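Oligopeptide ABC transporter OppAIV (Borrelia burgdorferi B31, PDB 4GL8) probably captures oligopeptides outside the cytoplasmic membrane of the spirochaete and hands them to an ABC transporter for uptake. Local coordinates at residues T42-L47 against Y116-D121; D279-G284 against F504-W509; S289-N294 against V493-T498. One frame throughout, in Å; residues are numbered along the deposited sequence.

Contact 1 (T42-L47 against Y116-D121); sequences TLDAQL and YLRILD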
loop_
_atom_site.group_PDB
_atom_site.type_symbol
_atom_site.label_atom_id
_atom_site.label_comp_id
_atom_site.label_asym_id
_atom_site.label_seq_id
_atom_site.Cartn_x
_atom_site.Cartn_y
_atom_site.Cartn_z
ATOM N N THR A 42 6.104 -2.459 -11.942
ATOM C CA THR A 42 5.715 -1.450 -12.904
ATOM C C THR A 42 6.041 -0.101 -12.293
ATOM O O THR A 42 5.905 0.086 -11.088
ATOM C CB THR A 42 4.188 -1.530 -13.270
ATOM O OG1 THR A 42 3.749 -0.298 -13.847
ATOM C CG2 THR A 42 3.314 -1.760 -12.041
ATOM N N LEU A 43 6.480 0.833 -13.121
ATOM C CA LEU A 43 6.659 2.209 -12.706
ATOM C C LEU A 43 5.544 3.149 -13.231
ATOM O O LEU A 43 5.685 4.377 -13.186
ATOM C CB LEU A 43 8.067 2.684 -13.084
ATOM C CG LEU A 43 9.109 1.848 -12.293
ATOM C CD1 LEU A 43 10.528 2.245 -12.662
ATOM C CD2 LEU A 43 8.913 1.934 -10.784
ATOM N N ASP A 44 4.422 2.558 -13.633
ATOM C CA ASP A 44 3.280 3.295 -14.182
ATOM C C ASP A 44 2.312 3.526 -13.021
ATOM O O ASP A 44 1.752 2.579 -12.488
ATOM C CB ASP A 44 2.634 2.447 -15.273
ATOM C CG ASP A 44 1.504 3.158 -15.998
ATOM O OD1 ASP A 44 0.829 4.018 -15.404
ATOM O OD2 ASP A 44 1.282 2.838 -17.186
ATOM N N ALA A 45 2.134 4.779 -12.633
ATOM C CA ALA A 45 1.391 5.119 -11.417
ATOM C C ALA A 45 -0.046 4.634 -11.440
ATOM O O ALA A 45 -0.656 4.442 -10.366
ATOM C CB ALA A 45 1.427 6.642 -11.159
ATOM N N GLN A 46 -0.592 4.440 -12.630
ATOM C CA GLN A 46 -2.003 4.067 -12.757
ATOM C C GLN A 46 -2.158 2.557 -12.719
ATOM O O GLN A 46 -3.280 2.065 -12.678
ATOM C CB GLN A 46 -2.615 4.673 -14.019
ATOM C CG GLN A 46 -2.596 6.193 -13.980
ATOM C CD GLN A 46 -3.400 6.840 -15.097
ATOM O OE1 GLN A 46 -3.544 6.285 -16.185
ATOM N NE2 GLN A 46 -3.961 8.019 -14.804
ATOM N N LEU A 47 -1.032 1.832 -12.726
ATOM C CA LEU A 47 -1.048 0.373 -12.634
ATOM C C LEU A 47 -0.411 -0.123 -11.335
ATOM O O LEU A 47 -0.577 -1.261 -10.991
ATOM C CB LEU A 47 -0.309 -0.260 -13.822
ATOM C CG LEU A 47 -0.753 0.129 -15.234
ATOM C CD1 LEU A 47 0.132 -0.518 -16.296
ATOM C CD2 LEU A 47 -2.207 -0.246 -15.511
ATOM N N TYR A 116 -6.869 11.204 -16.074
ATOM C CA TYR A 116 -7.968 10.499 -15.401
ATOM C C TYR A 116 -8.798 9.692 -16.348
ATOM O O TYR A 116 -9.205 8.579 -15.992
ATOM C CB TYR A 116 -8.850 11.417 -14.567
ATOM C CG TYR A 116 -8.166 11.810 -13.285
ATOM C CD1 TYR A 116 -7.955 10.880 -12.269
ATOM C CD2 TYR A 116 -7.721 13.097 -13.080
ATOM C CE1 TYR A 116 -7.314 11.243 -11.080
ATOM C CE2 TYR A 116 -7.090 13.459 -11.900
ATOM C CZ TYR A 116 -6.895 12.538 -10.909
ATOM O OH TYR A 116 -6.270 12.922 -9.737
ATOM N N LEU A 117 -8.985 10.192 -17.566
ATOM C CA LEU A 117 -9.704 9.393 -18.567
ATOM C C LEU A 117 -9.030 8.049 -18.894
ATOM O O LEU A 117 -9.717 7.046 -19.074
ATOM C CB LEU A 117 -9.947 10.179 -19.856
ATOM C CG LEU A 117 -10.810 11.445 -19.799
ATOM C CD1 LEU A 117 -10.885 12.004 -21.204
ATOM C CD2 LEU A 117 -12.201 11.217 -19.267
ATOM N N ARG A 118 -7.703 8.019 -18.982
ATOM C CA ARG A 118 -6.978 6.746 -19.179
ATOM C C ARG A 118 -7.249 5.728 -18.058
ATOM O O ARG A 118 -7.497 4.559 -18.359
ATOM C CB ARG A 118 -5.463 6.983 -19.316
ATOM C CG ARG A 118 -4.595 5.714 -19.291
ATOM C CD ARG A 118 -3.127 6.069 -19.510
ATOM N NE ARG A 118 -2.267 4.911 -19.718
ATOM C CZ ARG A 118 -1.419 4.388 -18.822
ATOM N NH1 ARG A 118 -1.297 4.890 -17.579
ATOM N NH2 ARG A 118 -0.671 3.331 -19.170
ATOM N N ILE A 119 -7.187 6.113 -16.778
ATOM C CA ILE A 119 -7.369 5.102 -15.733
ATOM C C ILE A 119 -8.817 4.620 -15.674
ATOM O O ILE A 119 -9.081 3.522 -15.213
ATOM C CB ILE A 119 -6.868 5.539 -14.341
ATOM C CG1 ILE A 119 -6.813 4.338 -13.409
ATOM C CG2 ILE A 119 -7.753 6.639 -13.749
ATOM C CD1 ILE A 119 -6.101 4.634 -12.112
ATOM N N LEU A 120 -9.744 5.427 -16.191
ATOM C CA LEU A 120 -11.155 5.048 -16.263
ATOM C C LEU A 120 -11.504 4.335 -17.554
ATOM O O LEU A 120 -12.684 4.068 -17.807
ATOM C CB LEU A 120 -12.041 6.279 -16.088
ATOM C CG LEU A 120 -11.992 6.852 -14.668
ATOM C CD1 LEU A 120 -12.480 8.296 -14.628
ATOM C CD2 LEU A 120 -12.821 5.994 -13.731
ATOM N N ASP A 121 -10.485 4.030 -18.362
ATOM C CA ASP A 121 -10.623 3.177 -19.518
ATOM C C ASP A 121 -10.412 1.734 -19.092
ATOM O O ASP A 121 -9.350 1.384 -18.588
ATOM C CB ASP A 121 -9.568 3.527 -20.572
ATOM C CG ASP A 121 -9.861 2.892 -21.939
ATOM O OD1 ASP A 121 -10.651 1.911 -22.024
ATOM O OD2 ASP A 121 -9.300 3.401 -22.934
#
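Q46 and R118 bury the most surface here, with I119 third, and a carboxylate from D44 completes the meeting between a loop and the last turn of a helix. R118 leaves the helix with CG anti to its own N (chi1 170°) and runs extended as far as NE, a reach that carries the guanidinium away from the helix and up to the loop. There it meets D44 end-on, one nitrogen to each oxygen: R118 NH2 lies 2.8 Å from D44 OD2 and R118 NH1 lies 3.2 Å from D44 OD1. Both oxygens use their syn lone pairs, and the two flat groups are only 7° from coplanar, the geometry of a bidentate salt bridge. An aspartate suits this place because OD1 also accepts the backbone N of Q46, closing an Asx turn that fixes the carboxylate's rotation. Two residues earlier in the chain, T42 OG1 accepts the backbone N of D44, an ST turn.

Q46 lays its amide beside the arginine. R118 NH1 also donates to Q46 OE1 at 3.0 Å, although the donor is tilted 35° from the carbonyl plane. A glutamine can serve both partners, since its NE2 turns back to the carbonyl of S115 in the helix. The carbon part of the same amide rests on I119, with Q46 CD 3.8 Å from I119 CB, while I119 CD1 reaches Q46 CB at 4.0 Å. A branched aliphatic residue thus covers the flank of a buried polar group.

W197 NE1 gives D44 OD2 a further donor. The contact joins the loop between strand 31-35 and helix 51-57 to the C-terminal end of helix 109-119, with helix 187-193 packing against R118 through M187 and I190.

Contact 2 (D279-G284 against F504-W509); sequences DYYSMG and FRNDKW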
loop_
_atom_site.group_PDB
_atom_site.type_symbol
_atom_site.label_atom_id
_atom_site.label_comp_id
_atom_site.label_asym_id
_atom_site.label_seq_id
_atom_site.Cartn_x
_atom_site.Cartn_y
_atom_site.Cartn_z
ATOM N N ASP A 279 22.125 4.543 14.000
ATOM C CA ASP A 279 21.606 4.775 12.660
ATOM C C ASP A 279 20.390 3.904 12.373
ATOM O O ASP A 279 19.997 3.768 11.228
ATOM C CB ASP A 279 22.713 4.591 11.607
ATOM C CG ASP A 279 23.299 3.193 11.591
ATOM O OD1 ASP A 279 24.280 2.981 10.838
ATOM O OD2 ASP A 279 22.798 2.295 12.313
ATOM N N TYR A 280 19.803 3.334 13.425
ATOM C CA TYR A 280 18.606 2.502 13.318
ATOM C C TYR A 280 17.393 3.319 13.728
ATOM O O TYR A 280 17.449 4.089 14.693
ATOM C CB TYR A 280 18.715 1.265 14.221
ATOM C CG TYR A 280 17.452 0.419 14.319
ATOM C CD1 TYR A 280 17.178 -0.573 13.379
ATOM C CD2 TYR A 280 16.541 0.600 15.372
ATOM C CE1 TYR A 280 16.025 -1.354 13.461
ATOM C CE2 TYR A 280 15.396 -0.173 15.471
ATOM C CZ TYR A 280 15.144 -1.147 14.508
ATOM O OH TYR A 280 14.022 -1.903 14.596
ATOM N N TYR A 281 16.305 3.119 12.996
ATOM C CA TYR A 281 15.055 3.817 13.221
ATOM C C TYR A 281 13.921 2.808 13.197
ATOM O O TYR A 281 14.040 1.745 12.596
ATOM C CB TYR A 281 14.794 4.797 12.107
ATOM C CG TYR A 281 15.742 5.964 12.022
ATOM C CD1 TYR A 281 17.047 5.795 11.554
ATOM C CD2 TYR A 281 15.323 7.254 12.349
ATOM C CE1 TYR A 281 17.913 6.872 11.446
ATOM C CE2 TYR A 281 16.191 8.333 12.234
ATOM C CZ TYR A 281 17.486 8.128 11.782
ATOM O OH TYR A 281 18.348 9.190 11.652
ATOM N N SER A 282 12.818 3.162 13.838
ATOM C CA SER A 282 11.694 2.255 13.951
ATOM C C SER A 282 10.457 3.055 14.255
ATOM O O SER A 282 10.502 3.992 15.057
ATOM C CB SER A 282 11.940 1.237 15.074
ATOM O OG SER A 282 10.864 0.333 15.108
ATOM N N MET A 283 9.355 2.693 13.614
ATOM C CA MET A 283 8.097 3.365 13.863
ATOM C C MET A 283 6.924 2.462 13.586
ATOM O O MET A 283 6.957 1.682 12.634
ATOM C CB MET A 283 7.973 4.613 12.983
ATOM C CG MET A 283 6.822 5.511 13.397
ATOM S SD MET A 283 6.761 7.066 12.522
ATOM C CE MET A 283 8.000 8.019 13.406
ATOM N N GLY A 284 5.898 2.584 14.426
ATOM C CA GLY A 284 4.582 2.061 14.122
ATOM C C GLY A 284 4.029 2.754 12.865
ATOM O O GLY A 284 4.014 3.981 12.794
ATOM N N PHE A 504 19.800 4.271 8.193
ATOM C CA PHE A 504 20.025 5.513 7.443
ATOM C C PHE A 504 21.270 6.176 8.026
ATOM O O PHE A 504 21.374 6.351 9.232
ATOM C CB PHE A 504 18.786 6.398 7.577
ATOM C CG PHE A 504 18.914 7.769 6.971
ATOM C CD1 PHE A 504 18.709 7.973 5.605
ATOM C CD2 PHE A 504 19.149 8.865 7.771
ATOM C CE1 PHE A 504 18.793 9.248 5.054
ATOM C CE2 PHE A 504 19.244 10.144 7.225
ATOM C CZ PHE A 504 19.061 10.338 5.864
ATOM N N ARG A 505 22.207 6.518 7.149
ATOM C CA ARG A 505 23.492 7.092 7.521
ATOM C C ARG A 505 23.335 8.562 7.922
ATOM O O ARG A 505 23.628 9.481 7.138
ATOM C CB ARG A 505 24.482 6.921 6.356
ATOM C CG ARG A 505 24.957 5.473 6.163
ATOM C CD ARG A 505 25.894 5.007 7.282
ATOM N NE ARG A 505 27.062 5.894 7.459
ATOM C CZ ARG A 505 28.196 5.846 6.751
ATOM N NH1 ARG A 505 28.397 4.940 5.788
ATOM N NH2 ARG A 505 29.139 6.736 6.988
ATOM N N ASN A 506 22.825 8.767 9.145
ATOM C CA ASN A 506 22.574 10.111 9.665
ATOM C C ASN A 506 23.852 10.893 10.016
ATOM O O ASN A 506 23.774 12.082 10.282
ATOM C CB ASN A 506 21.577 10.099 10.845
ATOM C CG ASN A 506 21.982 9.145 11.969
ATOM O OD1 ASN A 506 23.158 8.862 12.161
ATOM N ND2 ASN A 506 20.998 8.639 12.703
ATOM N N ASP A 507 25.015 10.232 9.996
ATOM C CA ASP A 507 26.309 10.936 10.016
ATOM C C ASP A 507 26.709 11.612 8.679
ATOM O O ASP A 507 27.614 12.452 8.657
ATOM C CB ASP A 507 27.413 9.954 10.403
ATOM C CG ASP A 507 27.546 8.825 9.396
ATOM O OD1 ASP A 507 26.502 8.243 9.004
ATOM O OD2 ASP A 507 28.685 8.546 8.972
ATOM N N LYS A 508 26.063 11.223 7.578
ATOM C CA LYS A 508 26.331 11.777 6.244
ATOM C C LYS A 508 25.185 12.659 5.744
ATOM O O LYS A 508 25.414 13.669 5.078
ATOM C CB LYS A 508 26.488 10.653 5.216
ATOM C CG LYS A 508 27.770 9.857 5.305
ATOM C CD LYS A 508 27.780 8.737 4.252
ATOM C CE LYS A 508 28.144 9.220 2.844
ATOM N NZ LYS A 508 28.032 8.138 1.811
ATOM N N TRP A 509 23.952 12.237 6.020
ATOM C CA TRP A 509 22.780 12.901 5.505
ATOM C C TRP A 509 21.822 13.407 6.581
ATOM O O TRP A 509 21.802 12.905 7.711
ATOM C CB TRP A 509 22.030 11.939 4.608
ATOM C CG TRP A 509 22.907 11.260 3.604
ATOM C CD1 TRP A 509 23.456 10.019 3.705
ATOM C CD2 TRP A 509 23.342 11.787 2.366
ATOM N NE1 TRP A 509 24.192 9.730 2.589
ATOM C CE2 TRP A 509 24.136 10.805 1.750
ATOM C CE3 TRP A 509 23.128 12.994 1.702
ATOM C CZ2 TRP A 509 24.708 10.989 0.502
ATOM C CZ3 TRP A 509 23.705 13.178 0.460
ATOM C CH2 TRP A 509 24.481 12.185 -0.128
#
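F504 N donates to D279 O across the open end of an antiparallel pairing, where strand 280-285 begins and strand 492-504 gives way to a loop; the chain bends there through an inverse gamma turn centred on R505. The bond is 3.1 Å long and lies in the carbonyl plane of D279. It continues the ladder in which Y281 pairs with Y502 and M283 with S500.

The apolar contact is between the Y281 ring and the CB of F504, with Y281 CE1 4.0 Å from F504 CB and the two side chains crossing at a slant. A tyrosine fits because its ring carbon CE1 can lie against the F504 CB while its hydroxyl reaches past the F504 ring to a polar group; W512 meets both rings, edge-to-face in the case of Y281.

Charges hold the turn from within. R505 grips D507 side-on through NE and NH2, with R505 NH2 2.7 Å from D507 OD2, while its NH1 forms a salt bridge to D257. On the other segment, the carboxylate of D279 turns to Y254 and R277.

The side-chain hydrogen bond across the contact comes from N506, whose amide nitrogen also donates to the D278 carbonyl. With CG lodged between N and C (chi1 54°), N506 ND2 stands 2.9 Å from Y281 OH, its N-H pointing almost straight at the oxygen (164°).

Contact 3 (S289-N294 against V493-T498); sequences SFYSLN and VFLNIT
F290 and F494 lie side by side and point the same way on one face of an antiparallel strand pair, their ring centroids 5.5 Å apart and their planes inclined at 55°. F494 CE1 sits over one face of the F290 ring. F290 takes chi1 61°, which leads its ring away from the partner strand, and it is F494 that leans back, bringing CD1 to 3.7 Å from F290 CB. On the other face, Y291 meets L495 through Y291 CD1 and L495 CD1, 3.8 Å apart, and L293 CD1 touches V493 CG2. Large aromatic and aliphatic groups suit both faces, because each lies buried beneath other elements of the fold.

Backbone hydrogen bonds tie the strands, with a one-residue shift at a bulge. Y291 and V493 form a hydrogen-bonded pair, with Y291 N 2.8 Å from V493 O and V493 N answering to Y291 O. Beyond the non-hydrogen-bonded pair F290-F494, L495 and N496 both lie opposite S289 in a classic beta bulge: S289 O accepts L495 N at 3.0 Å and N496 N at 3.3 Å, while S289 N donates to N496 O.

At the polar edge the hydroxyl of S289 and the amide of N496 share a water, its O 2.7 Å from S289 OG and 2.9 Å from N496 ND2, from which it accepts; it joins two side chains that do not bond directly.

Strand 422-428 flanks strand 287-293 on its other edge, and I328 and T330 pair with I497 and L495. Helix 380-397 packs on Y291 and L495, and helix 315-323 on V493 and N496.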
loop_
_atom_site.group_PDB
_atom_site.type_symbol
_atom_site.label_atom_id
_atom_site.label_comp_id
_atom_site.label_asym_id
_atom_site.label_seq_id
_atom_site.Cartn_x
_atom_site.Cartn_y
_atom_site.Cartn_z
ATOM N N SER A 289 -0.337 -6.711 8.951
ATOM C CA SER A 289 0.035 -8.056 8.509
ATOM C C SER A 289 -1.154 -9.002 8.755
ATOM O O SER A 289 -1.725 -9.043 9.847
ATOM C CB SER A 289 1.285 -8.539 9.250
ATOM O OG SER A 289 1.451 -9.961 9.138
ATOM N N PHE A 290 -1.576 -9.690 7.703
ATOM C CA PHE A 290 -2.581 -10.743 7.813
ATOM C C PHE A 290 -2.305 -11.828 6.768
ATOM O O PHE A 290 -1.591 -11.589 5.830
ATOM C CB PHE A 290 -4.012 -10.197 7.725
ATOM C CG PHE A 290 -4.368 -9.498 6.417
ATOM C CD1 PHE A 290 -4.800 -10.218 5.325
ATOM C CD2 PHE A 290 -4.324 -8.114 6.325
ATOM C CE1 PHE A 290 -5.156 -9.581 4.135
ATOM C CE2 PHE A 290 -4.687 -7.455 5.155
ATOM C CZ PHE A 290 -5.095 -8.200 4.039
ATOM N N TYR A 291 -2.832 -13.032 6.978
ATOM C CA TYR A 291 -2.734 -14.094 5.969
ATOM C C TYR A 291 -4.085 -14.230 5.287
ATOM O O TYR A 291 -5.088 -14.443 5.962
ATOM C CB TYR A 291 -2.297 -15.419 6.639
ATOM C CG TYR A 291 -0.791 -15.618 6.706
ATOM C CD1 TYR A 291 0.078 -14.558 6.888
ATOM C CD2 TYR A 291 -0.242 -16.889 6.569
ATOM C CE1 TYR A 291 1.462 -14.759 6.903
ATOM C CE2 TYR A 291 1.119 -17.098 6.613
ATOM C CZ TYR A 291 1.973 -16.030 6.770
ATOM O OH TYR A 291 3.331 -16.290 6.794
ATOM N N SER A 292 -4.124 -14.075 3.968
ATOM C CA SER A 292 -5.349 -14.272 3.207
ATOM C C SER A 292 -5.612 -15.744 2.955
ATOM O O SER A 292 -4.670 -16.572 2.931
ATOM C CB SER A 292 -5.256 -13.599 1.853
ATOM O OG SER A 292 -4.954 -12.228 1.933
ATOM N N LEU A 293 -6.896 -16.032 2.732
ATOM C CA LEU A 293 -7.421 -17.386 2.615
ATOM C C LEU A 293 -8.324 -17.415 1.389
ATOM O O LEU A 293 -9.229 -16.609 1.277
ATOM C CB LEU A 293 -8.198 -17.792 3.868
ATOM C CG LEU A 293 -7.429 -17.644 5.178
ATOM C CD1 LEU A 293 -8.358 -17.768 6.365
ATOM C CD2 LEU A 293 -6.284 -18.623 5.323
ATOM N N ASN A 294 -8.051 -18.318 0.460
ATOM C CA ASN A 294 -8.834 -18.455 -0.741
ATOM C C ASN A 294 -10.118 -19.206 -0.405
ATOM O O ASN A 294 -10.095 -20.414 -0.151
ATOM C CB ASN A 294 -8.029 -19.156 -1.839
ATOM C CG ASN A 294 -8.716 -19.058 -3.208
ATOM O OD1 ASN A 294 -9.941 -19.093 -3.308
ATOM N ND2 ASN A 294 -7.928 -18.957 -4.260
ATOM N N VAL A 493 -6.651 -14.364 8.547
ATOM C CA VAL A 493 -5.984 -14.465 9.827
ATOM C C VAL A 493 -5.247 -13.152 10.038
ATOM O O VAL A 493 -4.199 -12.925 9.471
ATOM C CB VAL A 493 -5.029 -15.658 9.826
ATOM C CG1 VAL A 493 -4.305 -15.771 11.150
ATOM C CG2 VAL A 493 -5.811 -16.923 9.513
ATOM N N PHE A 494 -5.848 -12.258 10.807
ATOM C CA PHE A 494 -5.257 -10.963 11.095
ATOM C C PHE A 494 -4.234 -11.129 12.213
ATOM O O PHE A 494 -4.524 -11.734 13.258
ATOM C CB PHE A 494 -6.343 -9.965 11.503
ATOM C CG PHE A 494 -7.355 -9.714 10.425
ATOM C CD1 PHE A 494 -7.073 -8.856 9.391
ATOM C CD2 PHE A 494 -8.584 -10.352 10.441
ATOM C CE1 PHE A 494 -8.012 -8.630 8.389
ATOM C CE2 PHE A 494 -9.531 -10.124 9.460
ATOM C CZ PHE A 494 -9.242 -9.279 8.417
ATOM N N LEU A 495 -3.058 -10.559 12.002
ATOM C CA LEU A 495 -1.913 -10.832 12.850
ATOM C C LEU A 495 -1.379 -9.651 13.654
ATOM O O LEU A 495 -1.201 -9.750 14.863
ATOM C CB LEU A 495 -0.776 -11.401 11.993
ATOM C CG LEU A 495 -1.033 -12.799 11.415
ATOM C CD1 LEU A 495 0.027 -13.162 10.401
ATOM C CD2 LEU A 495 -1.055 -13.832 12.507
ATOM N N ASN A 496 -1.055 -8.551 12.995
ATOM C CA ASN A 496 -0.557 -7.408 13.743
ATOM C C ASN A 496 -0.638 -6.127 12.955
ATOM O O ASN A 496 -0.950 -6.129 11.757
ATOM C CB ASN A 496 0.878 -7.637 14.220
ATOM C CG ASN A 496 1.812 -7.978 13.086
ATOM O OD1 ASN A 496 2.096 -7.145 12.231
ATOM N ND2 ASN A 496 2.292 -9.222 13.071
ATOM N N ILE A 497 -0.421 -5.034 13.673
ATOM C CA ILE A 497 -0.255 -3.730 13.093
ATOM C C ILE A 497 1.239 -3.526 13.025
ATOM O O ILE A 497 1.930 -3.555 14.049
ATOM C CB ILE A 497 -0.839 -2.622 13.979
ATOM C CG1 ILE A 497 -2.295 -2.932 14.373
ATOM C CG2 ILE A 497 -0.642 -1.273 13.288
ATOM C CD1 ILE A 497 -3.289 -3.026 13.218
ATOM N N THR A 498 1.734 -3.266 11.831
ATOM C CA THR A 498 3.176 -3.354 11.533
ATOM C C THR A 498 3.988 -2.193 12.107
ATOM O O THR A 498 3.489 -1.085 12.202
ATOM C CB THR A 498 3.357 -3.392 9.997
ATOM O OG1 THR A 498 2.993 -4.694 9.519
ATOM C CG2 THR A 498 4.782 -3.040 9.583
HETATM O O HOH W 1 3.481 -10.551 10.841
#

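How the contacts relate
From the N terminus, the chain passes through the loop at 42-47 and returns to it at 116-121, so contact 1 closes first and is complete before the others open. Strand 280-285 then opens contact 2, and strand 287-293, next in the chain, opens contact 3. Strand 492-504 answers contact 3, and its last residue and the loop after it answer contact 2, which places contact 3 within the span of contact 2. The two follow one another along strand 492-504 and the loop at its end, their centres 28 Å apart but their nearest atoms about 4 Å. Contact 1 stands on the opposite side of the chain's centre from contact 3, joining a loop to helix 109-119.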